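Local coordinates for extracellular solute-binding protein family 1 (Arthrobacter chlorophenolicus, PDB 4R2F) that probably binds oligosaccharides for uptake as the solute-binding component of a sugar transporter, and holds the disaccharide laminaribiose, at residues 45-50 / 150-155; 156-161 / 371-376; 174-179 / 214-219; 231-236 / 301-306. All blocks are in the same frame, centred on the assembly; numbering follows the deposited sequence.

Interaction 1: residues 45-50 / 150-155; sequences MPWATP and PWQLDI. With BGC (beta-D-glucopyranose), chain B; BGC (beta-D-glucopyranose), chain C.
The indole of Trp47 carries two unlike neighbours on one face, the rim of a second indole and a primary amide. Trp151 approaches edge-on, in a T-shaped pair with planes at 77°, and its CZ2 lies 3.5 Å from Trp47 NE1. Beside it, over the six-membered ring, Gln152 NE2 comes within 3.4 Å of Trp47 CE3, its amide plane steep to the indole. The bend of the Gln152 chain at chi2 (101°) carries the amide there, while its OE1 is hydrogen-bonded to Asn311, which would limit the turning of the group. Met45 CB packs against the other face of Trp47, and Trp47 NE1 is hydrogen-bonded to Thr98. The bound disaccharide meets this ring at its edge: O2 of the chain C glucose lies near the indole plane, 3.5 Å from Trp47 CZ3. On the strand 150-155 side, Asp154 OD2 accepts hydrogen bonds from O2 of both glucose units, each 2.6 Å long. The second oxygen, OD1, forms a salt bridge with Arg156, which would stabilise the carboxylate as an anion. One carboxylate oxygen thus clamps both sugars, consistent with recognition of how the two units are joined and turned.

Interaction 2: residues 156-161 / 371-376; sequences RPLWYR and NEYVPI. With BGC (beta-D-glucopyranose), chain B.
Tyr373 points its ring across the backbone of residues 156-158, and two of its features are used at once. Pro157 CA sits over one face of the ring in a CH-pi contact, 4.0 Å from the ring centroid and 24° off the normal. Beyond the ring, Tyr373 OH accepts from the backbone N of Leu158 at 3.1 Å, with an N-H...O angle of 157°. The Leu158 side chain runs at about a right angle to the tyrosine, its CB lying 3.3 Å from Tyr373 OH. The phenol oxygen is also hydrogen-bonded to Ala294 O, and this pair of bonds satisfies the buried hydroxyl and pins the ring. Arg156 CB leads away from the helix, and a bend at chi2 (-80°) brings the guanidinium to the sugar. There the edge of that group faces the glycosidic oxygen O3 of the chain B glucose, 3.2 Å from NH2, while its NH1 is taken by Asp154 and its NE by His207. The contact docks the C-terminal end of helix 364-373 on strand 145-161, with strand 291-294 contributing Ala294 and strand 306-316 packing against Tyr373 through Ala306.

Interaction 3: residues 174-179 / 214-219; sequences TDWASL and LNNGGG
The C-terminal end of helix 204-215, closed by a Schellman motif, meets Trp176 in the first turn of helix 176-188. Gly217, with a positive phi of 75°, is the C-prime residue of that motif, and its N bonds to Leu214 O at 3.0 Å. The helix end presents Asn215 and Asn216 to the indole. Trp176 CH2 touches Asn216 CB at 3.7 Å, the two side chains crossing at about a right angle. Asn215 lies along the neighbouring rim of the indole: its CB is 4.1 Å from Trp176 CZ2, and its amide stands almost perpendicular to the ring, near the NE1 corner. Asn216 turns chiefly its CB to the ring; with CG anti to the backbone N (chi1 -160°) its amide leads past the indole, where ND2 is hydrogen-bonded to Glu236. At the start of the other helix Asp175 is the N-cap, its OD1 accepting from Ser178 N at 2.8 Å and fixing the turn that carries Trp176. A serine at Trp176 would probably open a gap beside Asn216 CB and leave the asparagine pair without its packing surface. The indole also stacks on Phe240 and touches Ala237, both of helix 232-246, while Pro300 packs against both Trp176 and Asn216; the tryptophan of helix 176-188 thus sits between the end of helix 204-215, the side of helix 232-246 and the loop after strand 291-294.

Interaction 4: residues 231-236 / 301-306; sequences NDRNVE and HGDKAA
Arg233 reaches across to His301 and Asp303 from the helix, its CB directed at the opposite loop. A bend at chi2 (-63°) folds the chain, and CD then passes 3.7 Å from His301 CD2. From NE onward the guanidinium lies flat on the imidazole, with centres 3.9 Å apart and planes at 19°. CZ rests above His301 CD2, and NH2 lies over the rim of the ring near CG. The residue belongs to the first turn of helix 232-246, where Asn231 is the N-cap and its OD1 accepts from Asn234 N at 2.9 Å. At the tip, NH1 makes a salt bridge to Asp303 OD1 at 3.0 Å, a weak hydrogen bond in geometry, and also donates to Asn216 O. NH2 donates to a water 2.9 Å away, which in turn donates to Asp303 OD1. A leucine in place of Arg233 would probably leave Asp303 without its charged mate and His301 without the flat group stacked on its face. The imidazole is held from its edge as well: NE2 donates to the syn side of Glu236 OE2 at 2.7 Å, and that oxygen also accepts from Asn216 ND2.

In the fold
From the N terminus, interaction 1 comes first, joining the loop after strand 40-44 to strand 145-161 across 99 intervening residues. It closes before interaction 2 opens farther along the same strand; the two touch through Ile155 and Tyr373, and both reach the chain B glucose. Interaction 2 spans the long loop to helix 364-373, and interactions 3 and 4 nest inside it, one after the other, without crossing. These last two have centres about 6 Å apart and tie helices 176-188, 204-215 and 232-246 to the loop before strand 306-316. Ala306, at the start of that strand, connects interaction 4 back to residues 371-376.

Interaction 1: residues 45-50 / 150-155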
# COMPACT_ATOMS: atom_id res chain seq x y z
N MET A 45 -4.44 -5.79 10.23
CA MET A 45 -5.37 -5.16 9.30
C MET A 45 -5.97 -6.26 8.41
O MET A 45 -5.45 -7.39 8.36
CB MET A 45 -4.63 -4.12 8.44
CG MET A 45 -3.84 -3.05 9.19
SD MET A 45 -4.68 -2.23 10.56
CE MET A 45 -5.86 -1.29 9.63
N PRO A 46 -7.01 -5.93 7.64
CA PRO A 46 -7.47 -6.86 6.63
C PRO A 46 -6.60 -6.66 5.41
O PRO A 46 -6.90 -5.85 4.53
CB PRO A 46 -8.94 -6.43 6.39
CG PRO A 46 -9.24 -5.41 7.45
CD PRO A 46 -7.91 -4.77 7.72
N TRP A 47 -5.46 -7.34 5.41
CA TRP A 47 -4.47 -7.23 4.35
C TRP A 47 -4.87 -7.79 2.99
O TRP A 47 -4.45 -7.28 1.96
CB TRP A 47 -3.11 -7.74 4.82
CG TRP A 47 -2.49 -6.80 5.80
CD1 TRP A 47 -2.37 -6.97 7.14
CD2 TRP A 47 -1.93 -5.52 5.51
NE1 TRP A 47 -1.77 -5.89 7.70
CE2 TRP A 47 -1.48 -4.99 6.72
CE3 TRP A 47 -1.75 -4.79 4.34
CZ2 TRP A 47 -0.86 -3.75 6.80
CZ3 TRP A 47 -1.14 -3.56 4.42
CH2 TRP A 47 -0.71 -3.05 5.63
N ALA A 48 -5.60 -8.89 2.97
CA ALA A 48 -6.01 -9.48 1.71
C ALA A 48 -7.45 -9.97 1.77
O ALA A 48 -8.36 -9.19 1.98
CB ALA A 48 -5.03 -10.58 1.31
N THR A 49 -7.66 -11.26 1.55
CA THR A 49 -8.95 -11.89 1.73
C THR A 49 -9.21 -12.20 3.19
O THR A 49 -8.31 -12.23 4.01
CB THR A 49 -9.07 -13.20 0.93
OG1 THR A 49 -8.18 -14.17 1.48
CG2 THR A 49 -8.74 -12.96 -0.52
N PRO A 50 -10.55 -12.50 3.48
CA PRO A 50 -10.77 -12.89 4.88
C PRO A 50 -9.93 -14.10 5.27
O PRO A 50 -9.55 -14.21 6.42
CB PRO A 50 -12.25 -13.25 4.93
CG PRO A 50 -12.86 -12.31 3.98
CD PRO A 50 -11.95 -12.45 2.82
N PRO A 150 10.47 -4.44 8.95
CA PRO A 150 9.67 -4.67 7.74
C PRO A 150 9.07 -6.06 7.67
O PRO A 150 9.69 -7.00 8.14
CB PRO A 150 10.70 -4.52 6.61
CG PRO A 150 12.01 -4.87 7.25
CD PRO A 150 11.90 -4.29 8.63
N TRP A 151 7.89 -6.19 7.08
CA TRP A 151 7.31 -7.54 6.89
C TRP A 151 6.79 -7.82 5.49
O TRP A 151 6.67 -8.97 5.08
CB TRP A 151 6.26 -7.87 7.97
CG TRP A 151 4.88 -7.30 7.79
CD1 TRP A 151 4.48 -6.00 8.01
CD2 TRP A 151 3.71 -8.01 7.36
NE1 TRP A 151 3.15 -5.86 7.72
CE2 TRP A 151 2.64 -7.07 7.34
CE3 TRP A 151 3.44 -9.34 7.02
CZ2 TRP A 151 1.34 -7.44 6.99
CZ3 TRP A 151 2.17 -9.69 6.66
CH2 TRP A 151 1.12 -8.74 6.65
N GLN A 152 6.49 -6.77 4.74
CA GLN A 152 6.10 -6.92 3.36
C GLN A 152 6.19 -5.59 2.64
O GLN A 152 6.30 -4.53 3.28
CB GLN A 152 4.68 -7.53 3.20
CG GLN A 152 3.58 -6.95 4.09
CD GLN A 152 2.66 -5.96 3.39
OE1 GLN A 152 3.09 -5.14 2.57
NE2 GLN A 152 1.39 -6.01 3.73
N LEU A 153 6.17 -5.69 1.31
CA LEU A 153 6.24 -4.56 0.43
C LEU A 153 5.01 -4.54 -0.43
O LEU A 153 4.81 -5.40 -1.28
CB LEU A 153 7.49 -4.63 -0.44
CG LEU A 153 8.83 -4.54 0.28
CD1 LEU A 153 9.95 -5.08 -0.61
CD2 LEU A 153 9.09 -3.12 0.72
N ASP A 154 4.17 -3.53 -0.22
CA ASP A 154 2.88 -3.50 -0.89
C ASP A 154 3.04 -2.58 -2.08
O ASP A 154 3.06 -1.37 -1.95
CB ASP A 154 1.81 -3.00 0.07
CG ASP A 154 0.40 -3.02 -0.52
OD1 ASP A 154 0.16 -3.65 -1.57
OD2 ASP A 154 -0.47 -2.35 0.07
N ILE A 155 3.17 -3.20 -3.24
CA ILE A 155 3.43 -2.54 -4.51
C ILE A 155 2.13 -2.43 -5.33
O ILE A 155 1.18 -3.16 -5.08
CB ILE A 155 4.51 -3.34 -5.29
CG1 ILE A 155 5.16 -2.48 -6.39
CG2 ILE A 155 3.96 -4.63 -5.86
CD1 ILE A 155 6.52 -2.97 -6.81
C2 BGC B . -3.85 -2.56 0.71
C3 BGC B . -3.86 -1.34 1.65
C4 BGC B . -5.16 -0.55 1.44
C5 BGC B . -6.39 -1.50 1.57
C6 BGC B . -7.73 -0.77 1.45
C1 BGC B . -5.16 -3.36 0.88
O1 BGC B . -5.21 -4.45 -0.05
O2 BGC B . -2.70 -3.37 0.98
O3 BGC B . -2.65 -0.57 1.40
O4 BGC B . -5.34 0.52 2.37
O5 BGC B . -6.27 -2.49 0.59
O6 BGC B . -7.77 -0.03 0.23
C2 BGC C . -0.67 0.25 2.42
C3 BGC C . -0.20 0.93 3.71
C4 BGC C . -0.89 2.28 3.86
C5 BGC C . -2.40 2.11 3.78
C6 BGC C . -3.13 3.46 3.81
C1 BGC C . -2.17 0.09 2.55
O2 BGC C . -0.03 -1.01 2.24
O3 BGC C . 1.21 1.10 3.70
O4 BGC C . -0.59 2.83 5.14
O5 BGC C . -2.76 1.40 2.59
O6 BGC C . -2.81 4.28 2.66

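Interaction 2: residues 156-161 / 371-376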
# COMPACT_ATOMS: atom_id res chain seq x y z
N ARG A 156 2.11 -1.51 -6.29
CA ARG A 156 0.91 -1.10 -7.03
C ARG A 156 1.03 -1.38 -8.53
O ARG A 156 1.33 -0.49 -9.32
CB ARG A 156 0.64 0.39 -6.79
CG ARG A 156 0.17 0.69 -5.37
CD ARG A 156 -1.31 0.37 -5.19
NE ARG A 156 -1.68 0.34 -3.78
CZ ARG A 156 -1.41 -0.64 -2.94
NH1 ARG A 156 -0.85 -1.76 -3.36
NH2 ARG A 156 -1.78 -0.54 -1.67
N PRO A 157 0.79 -2.64 -8.92
CA PRO A 157 0.90 -2.96 -10.32
C PRO A 157 -0.35 -2.55 -11.09
O PRO A 157 -1.43 -2.41 -10.52
CB PRO A 157 1.06 -4.49 -10.35
CG PRO A 157 1.03 -4.94 -8.92
CD PRO A 157 0.42 -3.82 -8.13
N LEU A 158 -0.17 -2.40 -12.39
CA LEU A 158 -1.28 -2.27 -13.32
C LEU A 158 -1.66 -3.67 -13.79
O LEU A 158 -0.80 -4.56 -13.90
CB LEU A 158 -0.88 -1.38 -14.48
CG LEU A 158 -0.61 0.08 -14.10
CD1 LEU A 158 0.16 0.80 -15.18
CD2 LEU A 158 -1.91 0.82 -13.82
N TRP A 159 -2.96 -3.88 -13.97
CA TRP A 159 -3.52 -5.17 -14.37
C TRP A 159 -4.46 -4.93 -15.51
O TRP A 159 -4.99 -3.82 -15.65
CB TRP A 159 -4.33 -5.80 -13.21
CG TRP A 159 -3.49 -6.22 -12.07
CD1 TRP A 159 -3.01 -5.43 -11.09
CD2 TRP A 159 -3.00 -7.55 -11.79
NE1 TRP A 159 -2.25 -6.16 -10.22
CE2 TRP A 159 -2.23 -7.46 -10.62
CE3 TRP A 159 -3.15 -8.79 -12.41
CZ2 TRP A 159 -1.60 -8.58 -10.05
CZ3 TRP A 159 -2.53 -9.89 -11.85
CH2 TRP A 159 -1.77 -9.78 -10.67
N TYR A 160 -4.71 -5.99 -16.29
CA TYR A 160 -5.69 -5.95 -17.36
C TYR A 160 -6.37 -7.27 -17.53
O TYR A 160 -5.88 -8.31 -17.09
CB TYR A 160 -5.06 -5.51 -18.69
CG TYR A 160 -4.18 -6.52 -19.41
CD1 TYR A 160 -2.90 -6.82 -18.94
CD2 TYR A 160 -4.59 -7.10 -20.60
CE1 TYR A 160 -2.08 -7.72 -19.61
CE2 TYR A 160 -3.77 -8.00 -21.29
CZ TYR A 160 -2.51 -8.31 -20.80
OH TYR A 160 -1.70 -9.20 -21.48
N ARG A 161 -7.53 -7.23 -18.16
CA ARG A 161 -8.25 -8.44 -18.48
C ARG A 161 -8.16 -8.62 -20.00
O ARG A 161 -8.68 -7.82 -20.77
CB ARG A 161 -9.68 -8.35 -17.98
CG ARG A 161 -10.50 -9.61 -18.19
CD ARG A 161 -11.91 -9.44 -17.63
NE ARG A 161 -12.09 -9.85 -16.22
CZ ARG A 161 -12.20 -11.11 -15.78
NH1 ARG A 161 -12.40 -11.36 -14.49
NH2 ARG A 161 -12.09 -12.13 -16.60
N ASN A 371 10.24 -7.94 -11.71
CA ASN A 371 11.16 -7.54 -12.75
C ASN A 371 10.89 -6.16 -13.33
O ASN A 371 11.82 -5.51 -13.74
CB ASN A 371 11.17 -8.57 -13.89
CG ASN A 371 11.82 -9.89 -13.47
OD1 ASN A 371 12.41 -9.99 -12.40
ND2 ASN A 371 11.68 -10.90 -14.30
N GLU A 372 9.63 -5.74 -13.37
CA GLU A 372 9.25 -4.49 -14.03
C GLU A 372 8.83 -3.41 -13.09
O GLU A 372 9.00 -2.26 -13.40
CB GLU A 372 8.14 -4.75 -15.06
CG GLU A 372 8.58 -5.75 -16.16
CD GLU A 372 7.61 -5.86 -17.32
OE1 GLU A 372 6.80 -4.92 -17.57
OE2 GLU A 372 7.67 -6.90 -18.03
N TYR A 373 8.27 -3.76 -11.93
CA TYR A 373 7.82 -2.70 -10.99
C TYR A 373 8.82 -2.43 -9.87
O TYR A 373 9.10 -1.27 -9.53
CB TYR A 373 6.40 -3.04 -10.43
CG TYR A 373 5.31 -2.88 -11.45
CD1 TYR A 373 5.03 -3.88 -12.40
CD2 TYR A 373 4.54 -1.72 -11.49
CE1 TYR A 373 4.00 -3.73 -13.33
CE2 TYR A 373 3.56 -1.54 -12.44
CZ TYR A 373 3.28 -2.56 -13.35
OH TYR A 373 2.29 -2.35 -14.25
N VAL A 374 9.41 -3.46 -9.29
CA VAL A 374 10.33 -3.23 -8.18
C VAL A 374 11.45 -2.25 -8.52
O VAL A 374 11.72 -1.34 -7.74
CB VAL A 374 10.87 -4.55 -7.59
CG1 VAL A 374 12.04 -4.30 -6.62
CG2 VAL A 374 9.75 -5.23 -6.84
N PRO A 375 12.08 -2.40 -9.71
CA PRO A 375 13.22 -1.52 -10.01
C PRO A 375 12.92 -0.03 -10.14
O PRO A 375 13.83 0.79 -10.03
CB PRO A 375 13.74 -2.06 -11.35
CG PRO A 375 13.24 -3.47 -11.43
CD PRO A 375 11.91 -3.46 -10.72
N ILE A 376 11.65 0.32 -10.37
CA ILE A 376 11.23 1.73 -10.53
C ILE A 376 10.39 2.21 -9.36
O ILE A 376 9.77 3.29 -9.41
CB ILE A 376 10.46 1.93 -11.84
CG1 ILE A 376 9.29 0.95 -11.95
CG2 ILE A 376 11.42 1.78 -13.04
CD1 ILE A 376 8.29 1.34 -13.00
C2 BGC B . -3.85 -2.56 0.71
C3 BGC B . -3.86 -1.34 1.65
C4 BGC B . -5.16 -0.55 1.44
C5 BGC B . -6.39 -1.50 1.57
C6 BGC B . -7.73 -0.77 1.45
C1 BGC B . -5.16 -3.36 0.88
O1 BGC B . -5.21 -4.45 -0.05
O2 BGC B . -2.70 -3.37 0.98
O3 BGC B . -2.65 -0.57 1.40
O4 BGC B . -5.34 0.52 2.37
O5 BGC B . -6.27 -2.49 0.59
O6 BGC B . -7.77 -0.03 0.23

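Interaction 3: residues 174-179 / 214-219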
# COMPACT_ATOMS: atom_id res chain seq x y z
N THR A 174 1.07 1.77 -23.30
CA THR A 174 2.49 1.93 -22.96
C THR A 174 2.75 3.30 -22.37
O THR A 174 3.86 3.57 -21.91
CB THR A 174 3.36 1.77 -24.20
OG1 THR A 174 2.94 2.71 -25.19
CG2 THR A 174 3.22 0.35 -24.77
N ASP A 175 1.75 4.18 -22.40
CA ASP A 175 1.90 5.53 -21.90
C ASP A 175 0.55 6.15 -21.68
O ASP A 175 -0.48 5.52 -21.97
CB ASP A 175 2.76 6.38 -22.85
CG ASP A 175 2.20 6.48 -24.28
OD1 ASP A 175 1.03 6.15 -24.58
OD2 ASP A 175 2.99 6.93 -25.11
N TRP A 176 0.54 7.38 -21.17
CA TRP A 176 -0.73 8.05 -20.80
C TRP A 176 -1.63 8.26 -22.02
O TRP A 176 -2.83 8.03 -21.93
CB TRP A 176 -0.47 9.38 -20.10
CG TRP A 176 0.08 9.21 -18.72
CD1 TRP A 176 0.57 8.05 -18.17
CD2 TRP A 176 0.20 10.21 -17.70
NE1 TRP A 176 0.96 8.27 -16.88
CE2 TRP A 176 0.76 9.58 -16.57
CE3 TRP A 176 -0.11 11.57 -17.63
CZ2 TRP A 176 1.01 10.27 -15.38
CZ3 TRP A 176 0.12 12.24 -16.45
CH2 TRP A 176 0.69 11.59 -15.35
N ALA A 177 -1.05 8.66 -23.13
CA ALA A 177 -1.80 8.90 -24.35
C ALA A 177 -2.44 7.61 -24.83
O ALA A 177 -3.60 7.61 -25.21
CB ALA A 177 -0.89 9.49 -25.44
N SER A 178 -1.71 6.50 -24.80
CA SER A 178 -2.30 5.24 -25.20
C SER A 178 -3.34 4.74 -24.15
O SER A 178 -4.32 4.12 -24.52
CB SER A 178 -1.22 4.20 -25.55
OG SER A 178 -0.40 3.84 -24.45
N LEU A 179 -3.15 5.04 -22.86
CA LEU A 179 -4.16 4.68 -21.84
C LEU A 179 -5.51 5.34 -22.14
O LEU A 179 -6.56 4.69 -22.12
CB LEU A 179 -3.67 5.05 -20.42
CG LEU A 179 -4.64 5.01 -19.24
CD1 LEU A 179 -5.34 3.68 -19.15
CD2 LEU A 179 -3.90 5.33 -17.93
N LEU A 214 3.94 10.50 -9.27
CA LEU A 214 5.28 9.87 -9.37
C LEU A 214 5.60 9.45 -10.78
O LEU A 214 6.71 9.65 -11.26
CB LEU A 214 5.37 8.67 -8.43
CG LEU A 214 5.21 8.98 -6.94
CD1 LEU A 214 5.41 7.70 -6.16
CD2 LEU A 214 6.17 10.05 -6.46
N ASN A 215 4.60 8.90 -11.47
CA ASN A 215 4.74 8.47 -12.84
C ASN A 215 5.09 9.63 -13.78
O ASN A 215 5.68 9.41 -14.82
CB ASN A 215 3.46 7.77 -13.26
CG ASN A 215 3.60 6.90 -14.49
OD1 ASN A 215 4.58 6.96 -15.24
ND2 ASN A 215 2.59 6.09 -14.72
N ASN A 216 4.76 10.86 -13.42
CA ASN A 216 5.13 12.00 -14.24
C ASN A 216 6.34 12.77 -13.72
O ASN A 216 6.51 13.95 -14.05
CB ASN A 216 3.95 12.95 -14.33
CG ASN A 216 4.04 13.91 -15.51
OD1 ASN A 216 4.57 13.57 -16.57
ND2 ASN A 216 3.46 15.10 -15.34
N GLY A 217 7.18 12.12 -12.91
CA GLY A 217 8.36 12.78 -12.36
C GLY A 217 8.04 13.76 -11.25
O GLY A 217 8.88 14.54 -10.86
N GLY A 218 6.82 13.71 -10.71
CA GLY A 218 6.41 14.61 -9.63
C GLY A 218 6.51 13.97 -8.29
O GLY A 218 7.40 13.16 -8.05
N GLY A 219 5.61 14.34 -7.39
CA GLY A 219 5.60 13.87 -6.02
C GLY A 219 5.20 14.94 -5.06
O GLY A 219 5.18 16.12 -5.39

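Interaction 4: residues 231-236 / 301-306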
# COMPACT_ATOMS: atom_id res chain seq x y z
N ASN A 231 3.92 21.68 -7.81
CA ASN A 231 4.85 21.43 -8.92
C ASN A 231 4.08 21.14 -10.23
O ASN A 231 3.07 20.44 -10.24
CB ASN A 231 5.82 20.29 -8.50
CG ASN A 231 6.26 19.44 -9.65
OD1 ASN A 231 5.54 18.55 -10.08
ND2 ASN A 231 7.45 19.70 -10.17
N ASP A 232 4.57 21.70 -11.34
CA ASP A 232 3.94 21.49 -12.66
C ASP A 232 3.75 20.05 -13.12
O ASP A 232 2.90 19.79 -13.97
CB ASP A 232 4.74 22.16 -13.77
CG ASP A 232 4.71 23.70 -13.71
OD1 ASP A 232 4.46 24.33 -12.65
OD2 ASP A 232 4.98 24.29 -14.77
N ARG A 233 4.59 19.12 -12.67
CA ARG A 233 4.40 17.72 -13.04
C ARG A 233 3.20 17.14 -12.30
O ARG A 233 2.48 16.30 -12.83
CB ARG A 233 5.63 16.87 -12.74
CG ARG A 233 6.87 17.24 -13.54
CD ARG A 233 6.63 17.03 -15.01
NE ARG A 233 7.84 17.18 -15.80
CZ ARG A 233 8.71 16.22 -16.09
NH1 ARG A 233 8.57 14.99 -15.61
NH2 ARG A 233 9.74 16.50 -16.86
N ASN A 234 3.00 17.59 -11.08
CA ASN A 234 1.82 17.24 -10.34
C ASN A 234 0.57 17.79 -10.99
O ASN A 234 -0.43 17.10 -11.06
CB ASN A 234 1.91 17.70 -8.90
CG ASN A 234 2.99 16.97 -8.11
OD1 ASN A 234 3.49 15.92 -8.54
ND2 ASN A 234 3.32 17.50 -6.93
N VAL A 235 0.62 19.02 -11.50
CA VAL A 235 -0.56 19.62 -12.12
C VAL A 235 -0.96 18.82 -13.33
O VAL A 235 -2.14 18.50 -13.53
CB VAL A 235 -0.35 21.10 -12.51
CG1 VAL A 235 -1.54 21.64 -13.31
CG2 VAL A 235 -0.13 21.94 -11.27
N GLU A 236 0.02 18.52 -14.17
CA GLU A 236 -0.24 17.68 -15.33
C GLU A 236 -0.86 16.32 -15.00
O GLU A 236 -1.69 15.82 -15.75
CB GLU A 236 1.05 17.37 -16.06
CG GLU A 236 1.22 18.02 -17.39
CD GLU A 236 2.38 17.40 -18.11
OE1 GLU A 236 2.18 16.90 -19.23
OE2 GLU A 236 3.49 17.38 -17.52
N HIS A 301 6.44 12.85 -20.42
CA HIS A 301 7.83 13.24 -20.54
C HIS A 301 8.78 12.03 -20.50
O HIS A 301 9.98 12.20 -20.43
CB HIS A 301 8.20 14.23 -19.42
CG HIS A 301 7.30 15.42 -19.34
ND1 HIS A 301 7.36 16.46 -20.25
CD2 HIS A 301 6.32 15.75 -18.47
CE1 HIS A 301 6.47 17.38 -19.93
NE2 HIS A 301 5.82 16.97 -18.85
N GLY A 302 8.26 10.82 -20.52
CA GLY A 302 9.09 9.62 -20.51
C GLY A 302 9.36 8.97 -19.16
O GLY A 302 9.99 7.92 -19.10
N ASP A 303 8.86 9.57 -18.08
CA ASP A 303 9.11 9.06 -16.73
C ASP A 303 8.37 7.75 -16.43
O ASP A 303 7.23 7.54 -16.85
CB ASP A 303 8.73 10.10 -15.68
CG ASP A 303 9.49 11.41 -15.84
OD1 ASP A 303 9.12 12.22 -16.71
OD2 ASP A 303 10.44 11.64 -15.08
N LYS A 304 9.05 6.88 -15.68
CA LYS A 304 8.51 5.60 -15.21
C LYS A 304 8.62 5.57 -13.70
O LYS A 304 9.65 5.93 -13.15
CB LYS A 304 9.36 4.47 -15.77
CG LYS A 304 9.43 4.47 -17.28
CD LYS A 304 8.11 3.97 -17.83
CE LYS A 304 8.14 2.47 -17.93
NZ LYS A 304 8.72 2.09 -19.24
N ALA A 305 7.53 5.18 -13.04
CA ALA A 305 7.56 4.93 -11.59
C ALA A 305 6.49 3.92 -11.19
O ALA A 305 5.46 3.79 -11.85
CB ALA A 305 7.37 6.21 -10.82
N ALA A 306 6.77 3.19 -10.10
CA ALA A 306 5.80 2.37 -9.39
C ALA A 306 5.73 2.86 -7.96
O ALA A 306 6.72 3.35 -7.42
CB ALA A 306 6.21 0.89 -9.42
O HOH W 1 11.34 14.09 -16.95